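Local coordinates for uncharacterized protein (Thermus thermophilus HB8, PDB 4WVA) that hydrolyses mannosylglycerate to mannose and glycerate, and probably glucosylglycerate as well, as a glycoside hydrolase of family GH63 with an (alpha/alpha)6-barrel, at residues L383-R388 and E393-L398; N357-V362 and A376-D381; L318-A323 and E364-Y369; E324-K329 and L333-D338. All blocks are in the same frame, centred on the assembly; numbering follows the deposited sequence.

Contact 1: residues L383-R388 and E393-L398; sequences LALMER and EYYDPL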
# COMPACT_ATOMS: atom_id res chain seq x y z
N LEU A 383 -21.11 -8.34 -23.53
CA LEU A 383 -22.51 -8.15 -23.92
C LEU A 383 -22.77 -8.51 -25.39
O LEU A 383 -23.78 -9.14 -25.70
CB LEU A 383 -22.99 -6.74 -23.59
CG LEU A 383 -22.96 -6.37 -22.11
CD1 LEU A 383 -23.58 -5.00 -21.92
CD2 LEU A 383 -23.68 -7.37 -21.22
N ALA A 384 -21.83 -8.17 -26.27
CA ALA A 384 -21.91 -8.54 -27.69
C ALA A 384 -21.96 -10.06 -27.87
O ALA A 384 -22.76 -10.60 -28.65
CB ALA A 384 -20.75 -7.95 -28.47
N LEU A 385 -21.10 -10.76 -27.14
CA LEU A 385 -21.06 -12.23 -27.21
C LEU A 385 -22.41 -12.84 -26.81
O LEU A 385 -22.93 -13.75 -27.47
CB LEU A 385 -19.95 -12.74 -26.29
CG LEU A 385 -18.52 -12.51 -26.80
CD1 LEU A 385 -17.50 -12.84 -25.71
CD2 LEU A 385 -18.26 -13.37 -28.03
N MET A 386 -22.98 -12.33 -25.72
CA MET A 386 -24.26 -12.85 -25.21
C MET A 386 -25.43 -12.47 -26.11
O MET A 386 -26.35 -13.27 -26.30
CB MET A 386 -24.46 -12.40 -23.77
CG MET A 386 -23.41 -13.01 -22.85
SD MET A 386 -23.71 -12.80 -21.10
CE MET A 386 -23.17 -11.12 -20.83
N GLU A 387 -25.38 -11.27 -26.69
CA GLU A 387 -26.43 -10.86 -27.64
C GLU A 387 -26.47 -11.77 -28.86
O GLU A 387 -27.54 -12.12 -29.33
CB GLU A 387 -26.17 -9.45 -28.13
CG GLU A 387 -26.59 -8.38 -27.17
CD GLU A 387 -25.93 -7.06 -27.52
OE1 GLU A 387 -25.20 -6.96 -28.55
OE2 GLU A 387 -26.13 -6.12 -26.76
N ARG A 388 -25.31 -12.13 -29.39
CA ARG A 388 -25.24 -12.89 -30.64
C ARG A 388 -25.38 -14.39 -30.43
O ARG A 388 -25.97 -15.06 -31.27
CB ARG A 388 -23.95 -12.61 -31.39
CG ARG A 388 -23.94 -13.21 -32.80
CD ARG A 388 -22.66 -12.89 -33.57
NE ARG A 388 -22.47 -11.46 -33.81
CZ ARG A 388 -23.10 -10.74 -34.74
NH1 ARG A 388 -24.01 -11.29 -35.54
NH2 ARG A 388 -22.83 -9.45 -34.87
N GLU A 393 -21.43 -20.89 -21.57
CA GLU A 393 -20.39 -20.98 -20.54
C GLU A 393 -19.13 -20.18 -20.95
O GLU A 393 -18.52 -19.51 -20.10
CB GLU A 393 -20.08 -22.44 -20.23
CG GLU A 393 -19.37 -22.69 -18.91
CD GLU A 393 -19.15 -24.17 -18.62
OE1 GLU A 393 -19.65 -25.01 -19.41
OE2 GLU A 393 -18.50 -24.50 -17.59
N TYR A 394 -18.73 -20.25 -22.22
CA TYR A 394 -17.57 -19.52 -22.70
C TYR A 394 -17.70 -19.34 -24.20
O TYR A 394 -18.63 -19.89 -24.81
CB TYR A 394 -16.24 -20.19 -22.31
CG TYR A 394 -16.27 -21.70 -22.37
CD1 TYR A 394 -16.79 -22.43 -21.31
CD2 TYR A 394 -15.78 -22.39 -23.46
CE1 TYR A 394 -16.86 -23.79 -21.35
CE2 TYR A 394 -15.83 -23.77 -23.49
CZ TYR A 394 -16.37 -24.46 -22.43
OH TYR A 394 -16.45 -25.85 -22.41
N TYR A 395 -16.80 -18.55 -24.75
CA TYR A 395 -16.90 -18.12 -26.14
C TYR A 395 -15.54 -18.16 -26.80
O TYR A 395 -14.54 -17.82 -26.19
CB TYR A 395 -17.48 -16.71 -26.25
CG TYR A 395 -18.83 -16.57 -25.60
CD1 TYR A 395 -18.93 -16.34 -24.23
CD2 TYR A 395 -20.01 -16.69 -26.33
CE1 TYR A 395 -20.16 -16.22 -23.61
CE2 TYR A 395 -21.24 -16.58 -25.71
CZ TYR A 395 -21.31 -16.36 -24.35
OH TYR A 395 -22.53 -16.24 -23.71
N ASP A 396 -15.52 -18.57 -28.07
CA ASP A 396 -14.30 -18.54 -28.86
C ASP A 396 -13.87 -17.07 -29.02
O ASP A 396 -14.66 -16.23 -29.44
CB ASP A 396 -14.57 -19.21 -30.23
CG ASP A 396 -13.34 -19.29 -31.11
OD1 ASP A 396 -12.67 -18.27 -31.34
OD2 ASP A 396 -13.05 -20.40 -31.61
N PRO A 397 -12.62 -16.73 -28.64
CA PRO A 397 -12.23 -15.31 -28.69
C PRO A 397 -11.97 -14.79 -30.11
O PRO A 397 -11.90 -13.59 -30.31
CB PRO A 397 -10.95 -15.25 -27.87
CG PRO A 397 -10.47 -16.62 -27.76
CD PRO A 397 -11.55 -17.59 -28.10
N LEU A 398 -11.82 -15.71 -31.06
CA LEU A 398 -11.48 -15.33 -32.43
C LEU A 398 -12.75 -15.12 -33.24
O LEU A 398 -12.84 -14.17 -34.01
CB LEU A 398 -10.62 -16.42 -33.08
CG LEU A 398 -9.36 -16.80 -32.28
CD1 LEU A 398 -8.54 -17.81 -33.06
CD2 LEU A 398 -8.53 -15.57 -31.92
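Leu-385 packs over one face of the Tyr-395 ring. Its CB sits over the middle of that face, 4.0 Å from the ring centroid and only 10° off the ring normal, a well-centred CH-pi contact. The two side chains run alongside each other, root against tip, with the leucine methyls at the root of the tyrosine: Leu-385 CD2 reaches Tyr-395 CB at 3.9 Å, and CD1 keeps a similar distance from the same atom. With CG of Tyr-395 beside its own backbone N (chi1 -56°), the hydroxyl is carried to Met-386, whose CG lies 3.5 Å from Tyr-395 OH. The methionine and tyrosine side chains run roughly perpendicular.

In the next shell, Tyr-395 OH is hydrogen-bonded to the carbonyl of Gly-390 and the amide of Arg-392, both in the link between helix 372-389 and strand 394-395. Ile-356 touches both Met-386 and Tyr-395, and Ser-411 and Ala-415 of helix 409-418 pack on the methionine. Glu-393, the probable proton acceptor, lies just before Tyr-394 and Tyr-395, and its carboxylate is held by Tyr-28 and the amide of Gly-405.

Without the phenol of Tyr-395, as with a leucine here, the Gly-390 carbonyl and the Arg-392 amide are likely to lose their shared hydroxyl partner, and Leu-385 the ring face it rests on. The buried phenol thus joins two chemistries: an apolar face seats the strand on the helix, and a polar end ties down the turn leading to Glu-393.

Contact 2: residues N357-V362 and A376-D381; sequences NVNWMV and ARLKAD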
# COMPACT_ATOMS: atom_id res chain seq x y z
N ASN A 357 -17.73 -14.14 -16.32
CA ASN A 357 -17.40 -13.78 -14.94
C ASN A 357 -16.01 -13.12 -14.80
O ASN A 357 -15.83 -12.17 -14.01
CB ASN A 357 -17.54 -14.98 -14.00
CG ASN A 357 -16.47 -16.04 -14.23
OD1 ASN A 357 -16.12 -16.36 -15.37
ND2 ASN A 357 -15.96 -16.60 -13.14
N VAL A 358 -15.04 -13.63 -15.55
CA VAL A 358 -13.69 -13.06 -15.54
C VAL A 358 -13.67 -11.71 -16.26
O VAL A 358 -13.04 -10.76 -15.78
CB VAL A 358 -12.65 -14.06 -16.09
CG1 VAL A 358 -11.27 -13.41 -16.14
CG2 VAL A 358 -12.63 -15.31 -15.22
N ASN A 359 -14.37 -11.58 -17.39
CA ASN A 359 -14.50 -10.25 -18.01
C ASN A 359 -15.02 -9.24 -17.00
O ASN A 359 -14.55 -8.09 -16.93
CB ASN A 359 -15.46 -10.25 -19.21
CG ASN A 359 -14.78 -10.52 -20.55
OD1 ASN A 359 -15.11 -9.88 -21.60
ND2 ASN A 359 -13.87 -11.42 -20.55
N TRP A 360 -16.05 -9.65 -16.25
CA TRP A 360 -16.66 -8.78 -15.25
C TRP A 360 -15.69 -8.39 -14.12
O TRP A 360 -15.52 -7.19 -13.82
CB TRP A 360 -17.96 -9.39 -14.72
CG TRP A 360 -18.57 -8.54 -13.66
CD1 TRP A 360 -19.25 -7.36 -13.83
CD2 TRP A 360 -18.52 -8.77 -12.25
NE1 TRP A 360 -19.62 -6.85 -12.61
CE2 TRP A 360 -19.18 -7.69 -11.63
CE3 TRP A 360 -17.98 -9.79 -11.45
CZ2 TRP A 360 -19.32 -7.60 -10.25
CZ3 TRP A 360 -18.12 -9.70 -10.08
CH2 TRP A 360 -18.78 -8.61 -9.49
N MET A 361 -15.01 -9.38 -13.52
CA MET A 361 -14.10 -9.05 -12.41
C MET A 361 -12.94 -8.18 -12.89
O MET A 361 -12.52 -7.26 -12.20
CB MET A 361 -13.54 -10.30 -11.74
CG MET A 361 -14.56 -11.06 -10.93
SD MET A 361 -13.90 -12.52 -10.09
CE MET A 361 -13.73 -13.66 -11.44
N VAL A 362 -12.42 -8.49 -14.07
CA VAL A 362 -11.28 -7.73 -14.61
C VAL A 362 -11.70 -6.32 -15.04
O VAL A 362 -10.95 -5.38 -14.82
CB VAL A 362 -10.57 -8.52 -15.73
CG1 VAL A 362 -9.46 -7.70 -16.36
CG2 VAL A 362 -10.03 -9.81 -15.17
N ALA A 376 -14.69 -0.60 -20.35
CA ALA A 376 -15.82 -0.50 -21.28
C ALA A 376 -15.73 -1.52 -22.41
O ALA A 376 -16.73 -2.07 -22.86
CB ALA A 376 -15.90 0.91 -21.84
N ARG A 377 -14.51 -1.77 -22.88
CA ARG A 377 -14.27 -2.77 -23.91
C ARG A 377 -14.62 -4.18 -23.43
O ARG A 377 -15.21 -4.96 -24.16
CB ARG A 377 -12.81 -2.66 -24.37
CG ARG A 377 -12.32 -3.75 -25.28
CD ARG A 377 -13.05 -3.83 -26.60
NE ARG A 377 -12.68 -5.04 -27.34
CZ ARG A 377 -11.49 -5.28 -27.87
NH1 ARG A 377 -10.48 -4.40 -27.76
NH2 ARG A 377 -11.30 -6.42 -28.51
N LEU A 378 -14.21 -4.52 -22.20
CA LEU A 378 -14.51 -5.82 -21.61
C LEU A 378 -16.01 -6.03 -21.43
O LEU A 378 -16.55 -7.11 -21.70
CB LEU A 378 -13.80 -5.97 -20.24
CG LEU A 378 -12.29 -6.09 -20.36
CD1 LEU A 378 -11.59 -5.73 -19.07
CD2 LEU A 378 -11.94 -7.50 -20.80
N LYS A 379 -16.70 -4.99 -20.97
CA LYS A 379 -18.17 -5.02 -20.94
C LYS A 379 -18.80 -5.17 -22.32
O LYS A 379 -19.65 -6.03 -22.54
CB LYS A 379 -18.70 -3.76 -20.28
CG LYS A 379 -20.21 -3.76 -20.13
CD LYS A 379 -20.70 -2.49 -19.47
CE LYS A 379 -22.23 -2.48 -19.45
NZ LYS A 379 -22.76 -1.22 -18.86
N ALA A 380 -18.40 -4.31 -23.24
CA ALA A 380 -18.97 -4.36 -24.58
C ALA A 380 -18.77 -5.74 -25.24
O ALA A 380 -19.70 -6.29 -25.83
CB ALA A 380 -18.36 -3.27 -25.44
N ASP A 381 -17.57 -6.30 -25.13
CA ASP A 381 -17.33 -7.62 -25.69
C ASP A 381 -18.20 -8.69 -25.03
O ASP A 381 -18.80 -9.53 -25.70
CB ASP A 381 -15.85 -7.98 -25.61
CG ASP A 381 -15.02 -7.27 -26.66
OD1 ASP A 381 -15.60 -6.52 -27.50
OD2 ASP A 381 -13.78 -7.43 -26.65
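Leu-378 points from helix 376-381 toward helix 357-362, where Asn-359 meets its root and one methyl, and Val-362 the other. Its CB lies 4.0 Å from the backbone O of Asn-359, and this pair marks the closest backbone approach, with Asn-359 CA and Leu-378 CA 5.7 Å apart. CG stands beside the backbone N (chi1 -70°), and the two methyls branch from it to different partners. CD1 meets CG1 of Val-362 at 4.0 Å, while CD2 lies 4.2 Å from CG of Asn-359.

The segments run nearly antiparallel, at 158°, with their axes 9.0 Å apart. They belong to consecutive helices, 356-368 and 372-389, which form an antiparallel helical hairpin, the building unit of an (alpha/alpha)6-barrel.

Ala-363 and Phe-366, later in helix 356-368, also touch the leucine. The Asn-359 side chain touches Leu-334 and Val-354 as well. One turn along from Leu-378, Asp-381 binds Arg-377 in a salt bridge, its OD2 2.7 Å from Arg-377 NE, with the carboxylate oxygen tilted 29° out of the guanidinium plane. A second charged partner, Arg-331, pairs with Asp-381 OD1, and OD2 also accepts from the amide of Leu-333.

Contact 3: residues L318-A323 and E364-Y369; sequences LLAQEA and EGFRDY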
# COMPACT_ATOMS: atom_id res chain seq x y z
N LEU A 318 0.84 -1.75 -16.61
CA LEU A 318 1.50 -2.85 -17.35
C LEU A 318 0.49 -3.97 -17.69
O LEU A 318 0.52 -4.55 -18.80
CB LEU A 318 2.72 -3.38 -16.58
CG LEU A 318 3.84 -2.34 -16.42
CD1 LEU A 318 4.88 -2.83 -15.45
CD2 LEU A 318 4.49 -2.03 -17.75
N LEU A 319 -0.43 -4.27 -16.77
CA LEU A 319 -1.53 -5.17 -17.10
C LEU A 319 -2.44 -4.61 -18.21
O LEU A 319 -2.87 -5.38 -19.08
CB LEU A 319 -2.35 -5.52 -15.84
CG LEU A 319 -1.68 -6.44 -14.82
CD1 LEU A 319 -2.60 -6.65 -13.61
CD2 LEU A 319 -1.35 -7.79 -15.45
N ALA A 320 -2.72 -3.31 -18.18
CA ALA A 320 -3.54 -2.69 -19.22
C ALA A 320 -2.89 -2.87 -20.60
O ALA A 320 -3.56 -3.20 -21.57
CB ALA A 320 -3.77 -1.22 -18.93
N GLN A 321 -1.58 -2.70 -20.65
CA GLN A 321 -0.81 -2.94 -21.87
C GLN A 321 -0.92 -4.38 -22.33
O GLN A 321 -1.11 -4.66 -23.52
CB GLN A 321 0.65 -2.53 -21.68
CG GLN A 321 0.80 -1.04 -21.51
CD GLN A 321 2.24 -0.57 -21.43
OE1 GLN A 321 3.08 -1.19 -20.79
NE2 GLN A 321 2.52 0.55 -22.06
N GLU A 322 -0.84 -5.31 -21.38
CA GLU A 322 -0.94 -6.71 -21.72
C GLU A 322 -2.33 -7.05 -22.27
O GLU A 322 -2.42 -7.79 -23.24
CB GLU A 322 -0.60 -7.60 -20.53
CG GLU A 322 -0.47 -9.08 -20.88
CD GLU A 322 0.75 -9.41 -21.74
OE1 GLU A 322 1.68 -8.57 -21.86
OE2 GLU A 322 0.79 -10.54 -22.26
N ALA A 323 -3.39 -6.52 -21.65
CA ALA A 323 -4.73 -6.76 -22.15
C ALA A 323 -4.88 -6.23 -23.57
O ALA A 323 -5.46 -6.88 -24.43
CB ALA A 323 -5.78 -6.13 -21.27
N GLU A 364 -14.17 -4.62 -13.61
CA GLU A 364 -14.29 -3.99 -12.30
C GLU A 364 -12.92 -3.48 -11.83
O GLU A 364 -12.80 -2.34 -11.40
CB GLU A 364 -14.88 -4.97 -11.28
CG GLU A 364 -16.39 -5.10 -11.36
CD GLU A 364 -17.12 -3.99 -10.64
OE1 GLU A 364 -16.60 -3.53 -9.60
OE2 GLU A 364 -18.24 -3.62 -11.06
N GLY A 365 -11.91 -4.34 -11.91
CA GLY A 365 -10.56 -3.98 -11.46
C GLY A 365 -9.99 -2.85 -12.28
O GLY A 365 -9.46 -1.87 -11.73
N PHE A 366 -10.09 -2.94 -13.60
CA PHE A 366 -9.56 -1.88 -14.44
C PHE A 366 -10.26 -0.55 -14.17
O PHE A 366 -9.59 0.50 -14.12
CB PHE A 366 -9.59 -2.24 -15.92
CG PHE A 366 -8.40 -3.04 -16.38
CD1 PHE A 366 -7.09 -2.56 -16.20
CD2 PHE A 366 -8.56 -4.25 -17.03
CE1 PHE A 366 -6.01 -3.28 -16.62
CE2 PHE A 366 -7.47 -4.97 -17.48
CZ PHE A 366 -6.19 -4.48 -17.28
N ARG A 367 -11.57 -0.57 -13.98
CA ARG A 367 -12.33 0.64 -13.64
C ARG A 367 -11.78 1.25 -12.37
O ARG A 367 -11.59 2.47 -12.30
CB ARG A 367 -13.82 0.32 -13.48
CG ARG A 367 -14.73 1.52 -13.22
CD ARG A 367 -14.80 1.98 -11.76
NE ARG A 367 -14.87 0.83 -10.84
CZ ARG A 367 -15.98 0.16 -10.53
NH1 ARG A 367 -17.17 0.53 -11.02
NH2 ARG A 367 -15.90 -0.88 -9.70
N ASP A 368 -11.52 0.42 -11.38
CA ASP A 368 -11.06 0.91 -10.08
C ASP A 368 -9.69 1.60 -10.21
O ASP A 368 -9.36 2.48 -9.40
CB ASP A 368 -10.93 -0.25 -9.09
CG ASP A 368 -12.26 -0.86 -8.68
OD1 ASP A 368 -13.33 -0.22 -8.86
OD2 ASP A 368 -12.23 -1.99 -8.13
N TYR A 369 -8.91 1.20 -11.21
CA TYR A 369 -7.59 1.79 -11.47
C TYR A 369 -7.63 2.92 -12.50
O TYR A 369 -6.59 3.42 -12.92
CB TYR A 369 -6.57 0.69 -11.85
CG TYR A 369 -6.04 -0.03 -10.62
CD1 TYR A 369 -6.72 -1.10 -10.08
CD2 TYR A 369 -4.91 0.42 -9.94
CE1 TYR A 369 -6.30 -1.73 -8.92
CE2 TYR A 369 -4.48 -0.19 -8.77
CZ TYR A 369 -5.16 -1.28 -8.28
OH TYR A 369 -4.75 -1.93 -7.15
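Apolar contact joins the two helices through one ring, that of Phe-366, which reaches across to the backbone side of Ala-320. The approach is close because an alanine stands there: Phe-366 CE1 comes to 3.6 Å from Ala-320 CA and 3.8 Å from its CB. Near the ring plane, the carbonyl carbon of Leu-319 lies at the edge, 3.9 Å from Phe-366 CZ. One turn along the helix, Ala-323 CB stands 4.3 Å from Phe-366 CE2. The helix axes are 11.6 Å apart and cross at -133°, and the phenyl group bridges the gap between the helices. Leu-306, Phe-303, Leu-374 and Leu-378 also pack on it.

Between Glu-364, Arg-367 and Asp-368 a salt-bridge network forms on another side of helix 356-368. Arg-367 grips Asp-368 side-on, NE and NH2 both converging on OD1 from the same face of the carboxylate, with NE 2.7 Å from OD1. The same NH2 reaches Glu-364 OE1 through a weak hydrogen bond. Arg-279 of the second subunit pairs with Asp-368 OD2, and His-312 of that subunit stacks on Tyr-369.

The chemistry thus separates by side: apolar, nondirectional packing fixes helix 356-368 to helix 313-327 inside the barrel domain, while ionic contacts carry the same helix into the subunit interface.

Contact 4: residues E324-K329 and L333-D338; sequences ERWGEK and LLPSVD
Trp-326 is wedged against the chain that folds back after its own helix, and the indole carries most of the contact. Asp-338 lies across one of its faces, with CA 3.7 Å from the centroid of the six-membered ring and 16° off its normal, a CH-pi contact. The aspartate side chain then runs out over the pyrrole side, bringing CG to 3.5 Å from Trp-326 NE1, the carboxylate turned only 19° from the ring plane. That N-H is hydrogen-bonded to Glu-322, while Asp-338 OD1 bonds to Thr-340. At the ring edge, the Pro-335 carbonyl O approaches Trp-326 CZ3 to 3.3 Å. Leu-334 CD1 comes to 3.8 Å from Trp-326 CE3, and Phe-303 adds an edge-to-face stack.

The segment 333-338 belongs to the long connection between helices 313-327 and 356-368 of the barrel, and a cis peptide bond before Leu-334 bends it as it returns past the helix end. Removal of the Trp-326 indole, as by an alanine here, is likely to cost Glu-322 this N-H donor and to open a gap under Asp-338 and beside Pro-335.

Toward the end of the helix the packing thins. Leu-333 CD2 rests 3.6 Å from Gly-327 N, and a side chain on this glycine would crowd Glu-324 O and lie close to the methyl. Glu-324, Glu-328 and Lys-329 are exposed, and the Glu-328 side chain starts away from the returning chain.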
# COMPACT_ATOMS: atom_id res chain seq x y z
N GLU A 324 -4.34 -5.05 -23.80
CA GLU A 324 -4.31 -4.48 -25.15
C GLU A 324 -3.57 -5.41 -26.12
O GLU A 324 -4.05 -5.67 -27.22
CB GLU A 324 -3.67 -3.09 -25.12
CG GLU A 324 -3.60 -2.41 -26.49
CD GLU A 324 -3.02 -1.01 -26.45
OE1 GLU A 324 -3.24 -0.29 -25.44
OE2 GLU A 324 -2.33 -0.62 -27.43
N ARG A 325 -2.43 -5.96 -25.70
CA ARG A 325 -1.70 -6.95 -26.52
C ARG A 325 -2.56 -8.14 -26.90
O ARG A 325 -2.58 -8.56 -28.06
CB ARG A 325 -0.43 -7.46 -25.84
CG ARG A 325 0.64 -6.43 -25.66
CD ARG A 325 1.99 -7.05 -25.35
NE ARG A 325 2.93 -5.98 -25.07
CZ ARG A 325 3.14 -5.43 -23.88
NH1 ARG A 325 2.51 -5.88 -22.79
NH2 ARG A 325 4.00 -4.44 -23.76
N TRP A 326 -3.29 -8.70 -25.93
CA TRP A 326 -4.14 -9.85 -26.21
C TRP A 326 -5.20 -9.47 -27.23
O TRP A 326 -5.55 -10.28 -28.09
CB TRP A 326 -4.76 -10.42 -24.93
CG TRP A 326 -3.77 -11.00 -24.00
CD1 TRP A 326 -2.41 -10.81 -24.02
CD2 TRP A 326 -4.04 -11.83 -22.86
NE1 TRP A 326 -1.82 -11.49 -22.98
CE2 TRP A 326 -2.80 -12.12 -22.25
CE3 TRP A 326 -5.21 -12.37 -22.31
CZ2 TRP A 326 -2.69 -12.94 -21.11
CZ3 TRP A 326 -5.09 -13.20 -21.19
CH2 TRP A 326 -3.85 -13.47 -20.60
N GLY A 327 -5.70 -8.24 -27.13
CA GLY A 327 -6.65 -7.68 -28.08
C GLY A 327 -6.12 -7.44 -29.48
O GLY A 327 -6.90 -7.25 -30.40
N GLU A 328 -4.80 -7.45 -29.66
CA GLU A 328 -4.20 -7.38 -31.01
C GLU A 328 -4.39 -8.70 -31.76
O GLU A 328 -4.28 -8.73 -32.99
CB GLU A 328 -2.70 -7.08 -30.93
CG GLU A 328 -2.33 -5.73 -30.33
CD GLU A 328 -0.83 -5.49 -30.30
OE1 GLU A 328 -0.05 -6.44 -30.52
OE2 GLU A 328 -0.40 -4.34 -30.06
N LYS A 329 -4.62 -9.78 -31.02
CA LYS A 329 -4.70 -11.13 -31.60
C LYS A 329 -6.08 -11.79 -31.54
O LYS A 329 -6.37 -12.68 -32.35
CB LYS A 329 -3.68 -12.04 -30.92
CG LYS A 329 -2.24 -11.70 -31.27
CD LYS A 329 -2.05 -11.62 -32.78
CE LYS A 329 -0.60 -11.75 -33.19
NZ LYS A 329 -0.50 -11.85 -34.67
N LEU A 333 -12.12 -9.69 -26.12
CA LEU A 333 -11.45 -9.80 -24.83
C LEU A 333 -12.44 -10.39 -23.85
O LEU A 333 -13.65 -10.27 -24.05
CB LEU A 333 -11.01 -8.42 -24.33
CG LEU A 333 -9.86 -7.74 -25.08
CD1 LEU A 333 -9.55 -6.41 -24.42
CD2 LEU A 333 -8.62 -8.62 -25.13
N LEU A 334 -11.97 -11.07 -22.80
CA LEU A 334 -10.58 -11.37 -22.48
C LEU A 334 -10.38 -12.88 -22.63
O LEU A 334 -11.02 -13.65 -21.93
CB LEU A 334 -10.31 -10.99 -21.04
CG LEU A 334 -8.89 -11.12 -20.52
CD1 LEU A 334 -7.97 -10.10 -21.15
CD2 LEU A 334 -8.90 -10.96 -19.00
N PRO A 335 -9.51 -13.31 -23.55
CA PRO A 335 -9.27 -14.76 -23.60
C PRO A 335 -8.69 -15.28 -22.29
O PRO A 335 -8.03 -14.54 -21.56
CB PRO A 335 -8.27 -14.95 -24.75
CG PRO A 335 -7.84 -13.60 -25.14
CD PRO A 335 -8.73 -12.57 -24.54
N SER A 336 -8.96 -16.54 -21.99
CA SER A 336 -8.53 -17.14 -20.73
C SER A 336 -7.04 -17.43 -20.66
O SER A 336 -6.50 -17.62 -19.57
CB SER A 336 -9.39 -18.36 -20.38
OG SER A 336 -9.59 -19.25 -21.49
N VAL A 337 -6.39 -17.48 -21.82
CA VAL A 337 -4.94 -17.52 -21.88
C VAL A 337 -4.45 -16.64 -23.01
O VAL A 337 -5.18 -16.37 -23.98
CB VAL A 337 -4.37 -18.95 -22.07
CG1 VAL A 337 -4.85 -19.88 -20.97
CG2 VAL A 337 -4.69 -19.51 -23.44
N ASP A 338 -3.22 -16.15 -22.85
CA ASP A 338 -2.57 -15.32 -23.85
C ASP A 338 -2.74 -15.99 -25.22
O ASP A 338 -2.33 -17.14 -25.40
CB ASP A 338 -1.10 -15.18 -23.45
CG ASP A 338 -0.27 -14.33 -24.40
OD1 ASP A 338 -0.71 -13.98 -25.51
OD2 ASP A 338 0.87 -14.00 -24.00

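How the contacts relate
All four contacts are buried and lie within the catalytic barrel domain, but their surroundings differ. Contacts 2 and 3 share helix 356-368 and meet where Leu-378 packs on Phe-366; both join consecutive helices, through a short turn in contact 2 and a long connection in contact 3, which borders other subunits. Contacts 1 and 4 instead set chain outside the helices against a helix, each through a single aromatic residue with its polar atom bonded nearby. Helix 372-389 serves contacts 1 and 2, helix 313-327 contacts 3 and 4. Contact 4 also leans on contact 2, through Asp-381 and the Leu-333 amide, and on contact 1, through Pro-335 and Pro-397. Contact 1 alone includes a probable catalytic residue.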